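Local coordinates for reticulocyte binding protein (Streptococcus agalactiae COH1, PDB 3FAX) that probably hydrolyses alpha-1,6 branch linkages in glycogen- and pullulan-type glucans, as a multidomain pullulanase-like member of the alpha-amylase family, at residues Lys222-Trp227 with Ser366-Glu371; Val318-Tyr323 with Asp347-Phe352; Phe322-Met327 with Asn341-Tyr346; Thr333-Ser338 with Thr626-Asn631. One frame throughout, in Å; residues are numbered along the deposited sequence.

Interactions 2 and 3 both lie in the long loop between barrel strand 312-315 and helix 365-381; they share Phe322 and Tyr323, and their centres lie about 9 Å apart. Interaction 1 brackets them in sequence, joining the loop after strand 214-216 to the start of helix 365-381, its centre about 12 Å from that of interaction 2. Trp227 ties it to the others through a probable hydrogen bond to Phe322 O. Interaction 4, its centre about 18 Å from that of interaction 3, joins the same long loop to the one after barrel strand 614-618. The connection thus folds on itself and reaches the last barrel strand's loop, while the helix that ends it packs on the loop after strand 214-216.

Interaction 1: Lys222-Trp227 with Ser366-Glu371; sequences KSLAEW and SARIAE
Helix 365-381, which follows the second strand of the catalytic barrel, meets the loop 222-227 mainly through Arg368, whose long side chain runs past Ser223 and ends beside Leu224 and Ala225. Two bends, at chi2 (132°) and chi3 (141°), carry the guanidinium from the helix flank to the backbone of the loop. There Leu224 O sits over the centre of one guanidinium face, 3.7 Å from Arg368 CZ, a face-on approach that uses none of the N-H groups. Ala225 O comes up obliquely, 3.7 Å from Arg368 NH2. Closer to the helix, Ser223 OG lies 3.2 Å from Arg368 CD, but it makes its hydrogen bond to Pro365 O, just before the helical segment, and not to the arginine. The arrangement belongs to the seam between the antiparallel sheet that contains strands 214-216 and 241-242, from whose connecting loop residues 222-227 come, and the (beta/alpha)8 barrel characteristic of alpha-amylase relatives. A calcium ion lies about 7 Å from the side chain of Ala225. The next residue of the helix, Ile369, adds a van der Waals contact: CG1 stands anti to its carbonyl carbon (chi1 -64°), and the nearly extended next torsion packs the CD1 methyl of Ile369 against Lys222 O, 3.7 Å away. The N-H groups of Arg368 are engaged by other parts of the barrel, NE by Leu354 O in a hydrogen bond and NH1 by Pro362 O in a weak one, while Glu326 forms a long, weak ion pair with NH2.

Interaction 2: Val318-Tyr323 with Asp347-Phe352; sequences VLSYFY and DPQSYF
Leu319 lies against the backbone of Ser350, Tyr351 and Phe352, and its side chain can be followed atom by atom. Leu319 CB packs 3.6 Å from Ser350 O, and Leu319 CG stands 3.9 Å from Tyr351 O. Of the two methyls, Leu319 CD2 reaches Phe352 C at 3.9 Å, whereas CD1 is modelled too close to the facing backbone for its position to carry weight. CG is anti to the carbonyl carbon (chi1 -70°), which turns the branch along the facing chain. Beyond Leu319 the two segments, parts of one long loop between strand 312-315 and helix 365-381, run roughly antiparallel and meet in a single beta bridge between Tyr321 and Pro348, a non-hydrogen-bonded pair flanked by two backbone bonds: Gln349 N to Ser320 O, 3.0 Å, and Phe322 N to Asp347 O, also 3.0 Å. Ser320 O takes a second, weak bond from Ser350 N, so one buried carbonyl serves two amides. At the far end lies the carboxylate of Asp347. In the conformer described here Asp347 OD2 accepts from Tyr323 N at 2.8 Å through the syn lone pair, and weakly from Phe322 N, while OD1 bonds Asn343 ND2; a second conformer makes these side-chain bonds less certain. Leu319 packs on Leu445 of helix 432-448, against which Tyr351 (on Val437) and Phe352 (on Asp440 and Ser441) also pack; Tyr351 OH is bonded to Val391 O, just after strand 385-390, and Phe322 rests on Tyr399 of helix 399-402.

Interaction 3: Phe322-Met327 with Asn341-Tyr346; sequences FYVNEM and NYNWGY. With CA (calcium ion), chain D.
The amide of Asn341 grips the backbone of Asn325 at both ends. Asn341 OD1 accepts from Asn325 N at 2.8 Å, with the donor in the carbonyl plane on a lone pair, while Asn341 ND2 donates to Asn325 O at 3.0 Å from above that carbonyl's plane. One side chain thus satisfies both backbone groups of one residue, as a neighbouring beta strand would. A second asparagine repeats the theme: with CG anti to the backbone N (chi1 -169°), Asn343 turns ND2 to the carbonyl O of Tyr323, a residue at the centre of an inverse gamma turn, at 3.2 Å and again above the carbonyl plane. Asn343 OD1 accepts from Gly345 N at 2.9 Å in an Asx turn. Asn325 makes a similar turn, its OD1 taking Met327 N. Further out the packing is light: the side chains of Val324 and Asn343 cross at about a right angle, with Val324 CG1 4.1 Å from Asn343 CB, and the same methyl lies 3.6 Å from Asn341 O. Between the two asparagines, Tyr342 O binds a calcium ion at 2.4 Å, together with Asn340 O and Asp665 OD1. Amides thus hold together two parts of one irregular barrel loop, and the bonds of Asn341 and Asn343 flank the residue whose carbonyl serves the metal, consistent with the loop's conformation and the calcium site depending on each other.

Interaction 4: Thr333-Ser338 with Thr626-Asn631; sequences TAYTSS and TKRLLN
Tyr335 lays one face of its ring on Leu630, the two side chains running side by side in the same direction. Leu630 CB sits almost straight above the ring centre, 3.6 Å from the centroid and 6° off the ring normal, which makes a CH-pi contact. Further along the pair, Leu630 CD2 comes within 3.6 Å of Tyr335 OH, so that the leucine follows the phenol from its ring to the hydroxyl. Arg628 O approaches the same ring obliquely, 3.4 Å from Tyr335 CD1. Facing the tyrosine is a tightly curled chain, with Leu629 and Leu630 the centres of successive inverse gamma turns. Both segments belong to loops that follow barrel strands, one after 312-315 and the other after 614-618, at the end of the (beta/alpha)8 barrel where this family keeps its active site. The backbone carbonyl of Tyr335 is packed by two more residues: Leu629 CD1 stands 3.8 Å from Tyr335 O, and Asn631 ND2 comes to 3.1 Å of it without the angle of a hydrogen bond. Tyr335 also touches Ala669 and Ile670 of helix 668-671, while Leu629 packs on Tyr658 of strand 658-660.

Interaction 1: Lys222-Trp227 with Ser366-Glu371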
# COMPACT_ATOMS: atom_id res chain seq x y z
N LYS A 222 13.03 -16.22 0.98
CA LYS A 222 12.08 -16.39 -0.11
C LYS A 222 10.83 -17.12 0.31
O LYS A 222 9.81 -17.06 -0.37
CB LYS A 222 12.74 -17.09 -1.29
CG LYS A 222 13.89 -16.31 -1.90
CD LYS A 222 13.45 -14.96 -2.48
CE LYS A 222 14.62 -14.20 -3.12
NZ LYS A 222 15.85 -14.13 -2.24
N SER A 223 10.90 -17.83 1.43
CA SER A 223 9.71 -18.34 2.11
C SER A 223 10.03 -18.55 3.58
O SER A 223 11.15 -18.26 4.01
CB SER A 223 9.19 -19.63 1.48
OG SER A 223 7.89 -19.93 1.97
N LEU A 224 9.05 -19.02 4.35
CA LEU A 224 9.23 -19.20 5.79
C LEU A 224 8.57 -20.47 6.32
O LEU A 224 7.75 -21.11 5.65
CB LEU A 224 8.66 -18.00 6.56
CG LEU A 224 8.93 -16.59 6.03
CD1 LEU A 224 7.96 -15.61 6.65
CD2 LEU A 224 10.38 -16.19 6.29
N ALA A 225 8.94 -20.82 7.55
CA ALA A 225 8.24 -21.87 8.28
C ALA A 225 6.86 -21.34 8.63
O ALA A 225 6.65 -20.12 8.63
CB ALA A 225 9.01 -22.25 9.55
N GLU A 226 5.92 -22.23 8.90
CA GLU A 226 4.62 -21.79 9.41
C GLU A 226 4.88 -20.88 10.63
O GLU A 226 5.71 -21.20 11.48
CB GLU A 226 3.71 -22.99 9.74
CG GLU A 226 4.09 -23.84 10.99
CD GLU A 226 5.24 -24.82 10.79
OE1 GLU A 226 5.69 -25.40 11.80
OE2 GLU A 226 5.70 -25.03 9.64
N TRP A 227 4.20 -19.74 10.70
CA TRP A 227 4.51 -18.70 11.69
C TRP A 227 3.34 -18.42 12.63
O TRP A 227 2.21 -18.20 12.20
CB TRP A 227 4.92 -17.40 10.98
CG TRP A 227 5.07 -16.22 11.90
CD1 TRP A 227 4.39 -15.06 11.83
CD2 TRP A 227 5.97 -16.11 13.01
NE1 TRP A 227 4.80 -14.21 12.84
CE2 TRP A 227 5.76 -14.83 13.57
CE3 TRP A 227 6.91 -16.96 13.59
CZ2 TRP A 227 6.48 -14.38 14.68
CZ3 TRP A 227 7.62 -16.51 14.69
CH2 TRP A 227 7.40 -15.23 15.22
N SER A 366 7.13 -24.18 0.18
CA SER A 366 7.01 -24.05 -1.28
C SER A 366 5.56 -23.74 -1.73
O SER A 366 5.36 -23.17 -2.81
CB SER A 366 7.52 -25.32 -1.98
OG SER A 366 8.94 -25.43 -1.89
N ALA A 367 4.59 -24.11 -0.90
CA ALA A 367 3.17 -24.03 -1.28
C ALA A 367 2.70 -22.60 -1.57
O ALA A 367 2.05 -22.36 -2.59
CB ALA A 367 2.30 -24.67 -0.21
N ARG A 368 3.01 -21.67 -0.66
CA ARG A 368 2.67 -20.24 -0.83
C ARG A 368 2.94 -19.77 -2.25
O ARG A 368 2.06 -19.23 -2.93
CB ARG A 368 3.56 -19.36 0.06
CG ARG A 368 3.39 -19.48 1.55
CD ARG A 368 4.75 -19.63 2.20
NE ARG A 368 4.90 -18.92 3.46
CZ ARG A 368 4.64 -19.41 4.67
NH1 ARG A 368 4.15 -20.64 4.81
NH2 ARG A 368 4.84 -18.65 5.75
N ILE A 369 4.17 -19.99 -2.68
CA ILE A 369 4.67 -19.47 -3.95
C ILE A 369 3.89 -20.08 -5.12
O ILE A 369 3.42 -19.36 -6.00
CB ILE A 369 6.19 -19.75 -4.09
CG1 ILE A 369 6.96 -19.00 -3.00
CG2 ILE A 369 6.69 -19.37 -5.48
CD1 ILE A 369 8.40 -19.42 -2.85
N ALA A 370 3.75 -21.41 -5.11
CA ALA A 370 2.96 -22.10 -6.14
C ALA A 370 1.49 -21.67 -6.09
O ALA A 370 0.86 -21.51 -7.14
CB ALA A 370 3.08 -23.63 -5.99
N GLU A 371 0.97 -21.45 -4.89
CA GLU A 371 -0.42 -21.04 -4.72
C GLU A 371 -0.66 -19.63 -5.26
O GLU A 371 -1.59 -19.42 -6.04
CB GLU A 371 -0.84 -21.13 -3.25
CG GLU A 371 -1.13 -22.55 -2.81
CD GLU A 371 -1.17 -22.70 -1.30
OE1 GLU A 371 -0.21 -22.30 -0.63
OE2 GLU A 371 -2.18 -23.23 -0.79

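Interaction 2: Val318-Tyr323 with Asp347-Phe352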
# COMPACT_ATOMS: atom_id res chain seq x y z
N VAL A 318 0.13 -9.37 0.97
CA VAL A 318 0.30 -10.82 0.92
C VAL A 318 1.70 -11.24 1.38
O VAL A 318 1.92 -12.42 1.69
CB VAL A 318 0.03 -11.38 -0.50
CG1 VAL A 318 -1.35 -10.97 -0.96
CG2 VAL A 318 1.08 -10.91 -1.50
N LEU A 319 2.65 -10.31 1.42
CA LEU A 319 3.96 -10.59 2.04
C LEU A 319 3.77 -10.89 3.52
O LEU A 319 2.80 -10.44 4.13
CB LEU A 319 4.95 -9.44 1.87
CG LEU A 319 5.48 -9.21 0.45
CD1 LEU A 319 6.61 -8.20 0.52
CD2 LEU A 319 5.97 -10.49 -0.21
N SER A 320 4.69 -11.67 4.08
CA SER A 320 4.58 -12.09 5.47
C SER A 320 4.45 -10.89 6.39
O SER A 320 5.19 -9.93 6.27
CB SER A 320 5.80 -12.93 5.89
OG SER A 320 5.90 -13.03 7.30
N TYR A 321 3.46 -10.96 7.30
CA TYR A 321 3.28 -9.99 8.38
C TYR A 321 3.33 -10.70 9.72
O TYR A 321 3.05 -11.90 9.81
CB TYR A 321 1.96 -9.23 8.22
CG TYR A 321 0.74 -10.06 7.90
CD1 TYR A 321 -0.02 -10.66 8.90
CD2 TYR A 321 0.31 -10.21 6.58
CE1 TYR A 321 -1.15 -11.41 8.61
CE2 TYR A 321 -0.82 -10.96 6.27
CZ TYR A 321 -1.55 -11.55 7.29
OH TYR A 321 -2.68 -12.29 6.99
N PHE A 322 3.64 -9.94 10.77
CA PHE A 322 4.10 -10.50 12.04
C PHE A 322 2.99 -11.05 12.95
O PHE A 322 3.07 -12.20 13.37
CB PHE A 322 4.92 -9.44 12.79
CG PHE A 322 5.69 -9.98 13.96
CD1 PHE A 322 7.03 -10.34 13.83
CD2 PHE A 322 5.07 -10.15 15.20
CE1 PHE A 322 7.74 -10.85 14.90
CE2 PHE A 322 5.78 -10.66 16.28
CZ PHE A 322 7.12 -11.01 16.13
N TYR A 323 1.99 -10.23 13.27
CA TYR A 323 1.00 -10.62 14.29
C TYR A 323 -0.09 -11.57 13.78
O TYR A 323 -1.17 -11.14 13.39
CB TYR A 323 0.38 -9.37 14.94
CG TYR A 323 1.29 -8.73 15.95
CD1 TYR A 323 1.88 -7.49 15.70
CD2 TYR A 323 1.59 -9.37 17.14
CE1 TYR A 323 2.73 -6.91 16.62
CE2 TYR A 323 2.44 -8.80 18.07
CZ TYR A 323 3.00 -7.57 17.80
OH TYR A 323 3.84 -7.01 18.73
N ASP A 347 1.91 -4.86 9.27
CA ASP A 347 3.06 -4.96 10.18
C ASP A 347 4.08 -5.94 9.58
O ASP A 347 4.12 -7.11 9.95
CB ASP A 347 2.64 -5.33 11.62
CG ASP A 347 1.86 -6.63 11.71
OD1 ASP A 347 0.79 -6.74 11.08
OD2 ASP A 347 2.31 -7.54 12.44
N PRO A 348 4.90 -5.45 8.64
CA PRO A 348 5.70 -6.35 7.82
C PRO A 348 6.80 -7.11 8.54
O PRO A 348 7.51 -6.55 9.36
CB PRO A 348 6.33 -5.41 6.78
CG PRO A 348 5.42 -4.26 6.74
CD PRO A 348 5.01 -4.06 8.15
N GLN A 349 6.93 -8.39 8.20
CA GLN A 349 7.98 -9.25 8.73
C GLN A 349 9.04 -9.52 7.68
O GLN A 349 10.22 -9.50 7.96
CB GLN A 349 7.38 -10.56 9.24
CG GLN A 349 8.40 -11.54 9.76
CD GLN A 349 7.77 -12.60 10.62
OE1 GLN A 349 6.74 -13.17 10.27
NE2 GLN A 349 8.38 -12.86 11.77
N SER A 350 8.60 -9.77 6.45
CA SER A 350 9.52 -10.00 5.33
C SER A 350 9.05 -9.20 4.13
O SER A 350 7.86 -8.92 3.98
CB SER A 350 9.55 -11.50 4.98
OG SER A 350 10.56 -11.79 4.04
N TYR A 351 9.99 -8.81 3.28
CA TYR A 351 9.66 -8.08 2.05
C TYR A 351 9.69 -8.95 0.80
O TYR A 351 9.22 -8.51 -0.24
CB TYR A 351 10.55 -6.84 1.91
CG TYR A 351 10.14 -5.78 2.90
CD1 TYR A 351 8.87 -5.22 2.84
CD2 TYR A 351 11.01 -5.35 3.90
CE1 TYR A 351 8.47 -4.27 3.73
CE2 TYR A 351 10.61 -4.37 4.80
CZ TYR A 351 9.34 -3.84 4.71
OH TYR A 351 8.92 -2.89 5.60
N PHE A 352 10.21 -10.18 0.92
CA PHE A 352 10.27 -11.14 -0.19
C PHE A 352 9.42 -12.38 0.07
O PHE A 352 9.00 -13.06 -0.87
CB PHE A 352 11.71 -11.64 -0.41
CG PHE A 352 12.68 -10.59 -0.86
CD1 PHE A 352 13.11 -10.55 -2.19
CD2 PHE A 352 13.21 -9.68 0.05
CE1 PHE A 352 14.04 -9.60 -2.61
CE2 PHE A 352 14.13 -8.73 -0.36
CZ PHE A 352 14.54 -8.69 -1.70

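Interaction 3: Phe322-Met327 with Asn341-Tyr346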
# COMPACT_ATOMS: atom_id res chain seq x y z
N PHE A 322 3.64 -9.94 10.77
CA PHE A 322 4.10 -10.50 12.04
C PHE A 322 2.99 -11.05 12.95
O PHE A 322 3.07 -12.20 13.37
CB PHE A 322 4.92 -9.44 12.79
CG PHE A 322 5.69 -9.98 13.96
CD1 PHE A 322 7.03 -10.34 13.83
CD2 PHE A 322 5.07 -10.15 15.20
CE1 PHE A 322 7.74 -10.85 14.90
CE2 PHE A 322 5.78 -10.66 16.28
CZ PHE A 322 7.12 -11.01 16.13
N TYR A 323 1.99 -10.23 13.27
CA TYR A 323 1.00 -10.62 14.29
C TYR A 323 -0.09 -11.57 13.78
O TYR A 323 -1.17 -11.14 13.39
CB TYR A 323 0.38 -9.37 14.94
CG TYR A 323 1.29 -8.73 15.95
CD1 TYR A 323 1.88 -7.49 15.70
CD2 TYR A 323 1.59 -9.37 17.14
CE1 TYR A 323 2.73 -6.91 16.62
CE2 TYR A 323 2.44 -8.80 18.07
CZ TYR A 323 3.00 -7.57 17.80
OH TYR A 323 3.84 -7.01 18.73
N VAL A 324 0.21 -12.87 13.82
CA VAL A 324 -0.71 -13.90 13.33
C VAL A 324 -0.37 -15.28 13.83
O VAL A 324 0.76 -15.57 14.21
CB VAL A 324 -0.70 -13.99 11.79
CG1 VAL A 324 -1.78 -13.13 11.21
CG2 VAL A 324 0.69 -13.65 11.22
N ASN A 325 -1.38 -16.14 13.82
CA ASN A 325 -1.22 -17.58 13.96
C ASN A 325 -1.69 -18.20 12.65
O ASN A 325 -2.89 -18.35 12.42
CB ASN A 325 -2.05 -18.10 15.13
CG ASN A 325 -1.96 -19.62 15.29
OD1 ASN A 325 -1.09 -20.27 14.71
ND2 ASN A 325 -2.87 -20.18 16.06
N GLU A 326 -0.74 -18.56 11.80
CA GLU A 326 -1.07 -19.10 10.47
C GLU A 326 -1.62 -20.52 10.53
O GLU A 326 -2.08 -21.04 9.52
CB GLU A 326 0.17 -19.05 9.58
CG GLU A 326 0.62 -17.64 9.26
CD GLU A 326 2.02 -17.58 8.70
OE1 GLU A 326 2.62 -18.65 8.45
OE2 GLU A 326 2.53 -16.45 8.51
N MET A 327 -1.59 -21.12 11.72
CA MET A 327 -2.17 -22.44 11.94
C MET A 327 -3.64 -22.38 12.39
O MET A 327 -4.30 -23.41 12.52
CB MET A 327 -1.35 -23.21 12.99
CG MET A 327 0.15 -23.31 12.67
SD MET A 327 0.48 -23.96 11.02
CE MET A 327 -0.40 -25.52 11.04
N ASN A 341 -7.33 -12.81 15.18
CA ASN A 341 -6.22 -13.34 14.39
C ASN A 341 -6.21 -12.75 12.98
O ASN A 341 -5.20 -12.83 12.26
CB ASN A 341 -6.28 -14.87 14.33
CG ASN A 341 -4.97 -15.48 13.86
OD1 ASN A 341 -3.91 -15.18 14.42
ND2 ASN A 341 -5.03 -16.32 12.84
N TYR A 342 -7.34 -12.18 12.59
CA TYR A 342 -7.41 -11.36 11.40
C TYR A 342 -6.36 -10.25 11.45
O TYR A 342 -6.08 -9.67 12.51
CB TYR A 342 -8.80 -10.73 11.26
CG TYR A 342 -9.00 -9.99 9.96
CD1 TYR A 342 -9.43 -10.66 8.82
CD2 TYR A 342 -8.76 -8.62 9.87
CE1 TYR A 342 -9.61 -9.98 7.62
CE2 TYR A 342 -8.94 -7.93 8.69
CZ TYR A 342 -9.37 -8.62 7.56
OH TYR A 342 -9.54 -7.94 6.38
N ASN A 343 -5.79 -9.97 10.28
CA ASN A 343 -4.82 -8.90 10.14
C ASN A 343 -4.82 -8.44 8.68
O ASN A 343 -4.76 -9.26 7.76
CB ASN A 343 -3.45 -9.42 10.56
CG ASN A 343 -2.41 -8.33 10.70
OD1 ASN A 343 -2.58 -7.21 10.21
ND2 ASN A 343 -1.32 -8.67 11.36
N TRP A 344 -4.94 -7.13 8.47
CA TRP A 344 -4.81 -6.53 7.14
C TRP A 344 -3.43 -6.83 6.54
O TRP A 344 -3.30 -7.12 5.34
CB TRP A 344 -4.99 -5.00 7.19
CG TRP A 344 -6.42 -4.52 7.11
CD1 TRP A 344 -7.52 -5.23 6.68
CD2 TRP A 344 -6.90 -3.22 7.43
NE1 TRP A 344 -8.64 -4.45 6.74
CE2 TRP A 344 -8.29 -3.21 7.20
CE3 TRP A 344 -6.29 -2.05 7.89
CZ2 TRP A 344 -9.07 -2.08 7.41
CZ3 TRP A 344 -7.07 -0.93 8.11
CH2 TRP A 344 -8.45 -0.95 7.86
N GLY A 345 -2.41 -6.77 7.39
CA GLY A 345 -1.06 -7.14 7.00
C GLY A 345 -0.08 -5.99 6.98
O GLY A 345 0.95 -6.09 6.33
N TYR A 346 -0.39 -4.91 7.71
CA TYR A 346 0.42 -3.71 7.72
C TYR A 346 1.43 -3.68 8.87
O TYR A 346 1.76 -2.61 9.39
CB TYR A 346 -0.48 -2.45 7.73
CG TYR A 346 -1.27 -2.31 6.45
CD1 TYR A 346 -0.62 -2.12 5.24
CD2 TYR A 346 -2.66 -2.40 6.45
CE1 TYR A 346 -1.33 -2.01 4.06
CE2 TYR A 346 -3.38 -2.30 5.26
CZ TYR A 346 -2.71 -2.10 4.07
OH TYR A 346 -3.40 -2.00 2.88
CA CA D . -5.00 -9.02 14.53

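Interaction 4: Thr333-Ser338 with Thr626-Asn631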
# COMPACT_ATOMS: atom_id res chain seq x y z
N THR A 333 -16.61 -15.41 14.34
CA THR A 333 -18.02 -15.13 14.06
C THR A 333 -18.59 -14.01 14.94
O THR A 333 -19.58 -13.37 14.56
CB THR A 333 -18.87 -16.40 14.22
OG1 THR A 333 -18.68 -16.95 15.53
CG2 THR A 333 -18.47 -17.45 13.18
N ALA A 334 -17.98 -13.77 16.10
CA ALA A 334 -18.36 -12.65 16.96
C ALA A 334 -17.97 -11.33 16.31
O ALA A 334 -16.92 -11.25 15.67
CB ALA A 334 -17.70 -12.78 18.33
N TYR A 335 -18.80 -10.31 16.47
CA TYR A 335 -18.54 -8.98 15.93
C TYR A 335 -17.68 -8.16 16.91
O TYR A 335 -18.17 -7.69 17.93
CB TYR A 335 -19.85 -8.23 15.66
CG TYR A 335 -20.64 -8.77 14.47
CD1 TYR A 335 -20.68 -8.07 13.27
CD2 TYR A 335 -21.36 -9.96 14.56
CE1 TYR A 335 -21.40 -8.55 12.17
CE2 TYR A 335 -22.08 -10.45 13.48
CZ TYR A 335 -22.10 -9.74 12.28
OH TYR A 335 -22.81 -10.20 11.20
N THR A 336 -16.40 -7.98 16.57
CA THR A 336 -15.45 -7.28 17.42
C THR A 336 -14.42 -6.51 16.58
O THR A 336 -14.23 -6.80 15.40
CB THR A 336 -14.68 -8.28 18.30
OG1 THR A 336 -14.13 -9.31 17.47
CG2 THR A 336 -15.61 -8.91 19.34
N SER A 337 -13.77 -5.52 17.21
CA SER A 337 -12.78 -4.67 16.55
C SER A 337 -11.39 -4.74 17.20
O SER A 337 -10.56 -3.85 17.00
CB SER A 337 -13.27 -3.22 16.55
OG SER A 337 -13.35 -2.72 17.87
N SER A 338 -11.15 -5.80 17.97
CA SER A 338 -9.89 -5.99 18.68
C SER A 338 -9.61 -7.48 18.83
O SER A 338 -10.53 -8.30 18.74
CB SER A 338 -9.95 -5.37 20.08
OG SER A 338 -9.83 -3.95 20.04
N THR A 626 -20.75 -2.95 4.40
CA THR A 626 -20.82 -2.27 5.70
C THR A 626 -19.96 -2.97 6.74
O THR A 626 -19.75 -4.18 6.68
CB THR A 626 -22.29 -2.19 6.22
OG1 THR A 626 -22.32 -1.48 7.46
CG2 THR A 626 -22.88 -3.57 6.41
N LYS A 627 -19.46 -2.18 7.70
CA LYS A 627 -18.68 -2.69 8.83
C LYS A 627 -19.45 -2.48 10.13
O LYS A 627 -18.92 -2.00 11.14
CB LYS A 627 -17.28 -2.05 8.84
CG LYS A 627 -16.36 -2.62 7.77
CD LYS A 627 -15.16 -1.74 7.47
CE LYS A 627 -14.30 -2.32 6.35
NZ LYS A 627 -12.96 -1.69 6.26
N ARG A 628 -20.72 -2.88 10.08
CA ARG A 628 -21.66 -2.80 11.19
C ARG A 628 -21.22 -3.60 12.42
O ARG A 628 -20.91 -4.78 12.31
CB ARG A 628 -23.02 -3.34 10.71
CG ARG A 628 -22.99 -4.86 10.37
CD ARG A 628 -24.05 -5.29 9.35
NE ARG A 628 -25.32 -4.58 9.48
CZ ARG A 628 -26.32 -4.71 8.62
NH1 ARG A 628 -26.21 -5.53 7.58
NH2 ARG A 628 -27.44 -4.02 8.79
N LEU A 629 -21.22 -2.96 13.59
CA LEU A 629 -20.87 -3.63 14.84
C LEU A 629 -22.11 -4.31 15.46
O LEU A 629 -22.71 -3.81 16.42
CB LEU A 629 -20.23 -2.64 15.83
CG LEU A 629 -19.53 -3.22 17.07
CD1 LEU A 629 -18.34 -4.09 16.68
CD2 LEU A 629 -19.07 -2.12 18.02
N LEU A 630 -22.49 -5.45 14.90
CA LEU A 630 -23.64 -6.22 15.37
C LEU A 630 -23.32 -7.03 16.63
O LEU A 630 -23.50 -8.26 16.67
CB LEU A 630 -24.15 -7.15 14.26
CG LEU A 630 -25.12 -6.57 13.21
CD1 LEU A 630 -24.95 -5.07 13.02
CD2 LEU A 630 -24.95 -7.33 11.90
N ASN A 631 -22.86 -6.34 17.67
CA ASN A 631 -22.49 -6.97 18.94
C ASN A 631 -23.51 -6.57 20.01
O ASN A 631 -23.80 -5.38 20.17
CB ASN A 631 -21.09 -6.51 19.35
CG ASN A 631 -20.39 -7.49 20.27
OD1 ASN A 631 -20.87 -8.59 20.52
ND2 ASN A 631 -19.22 -7.09 20.78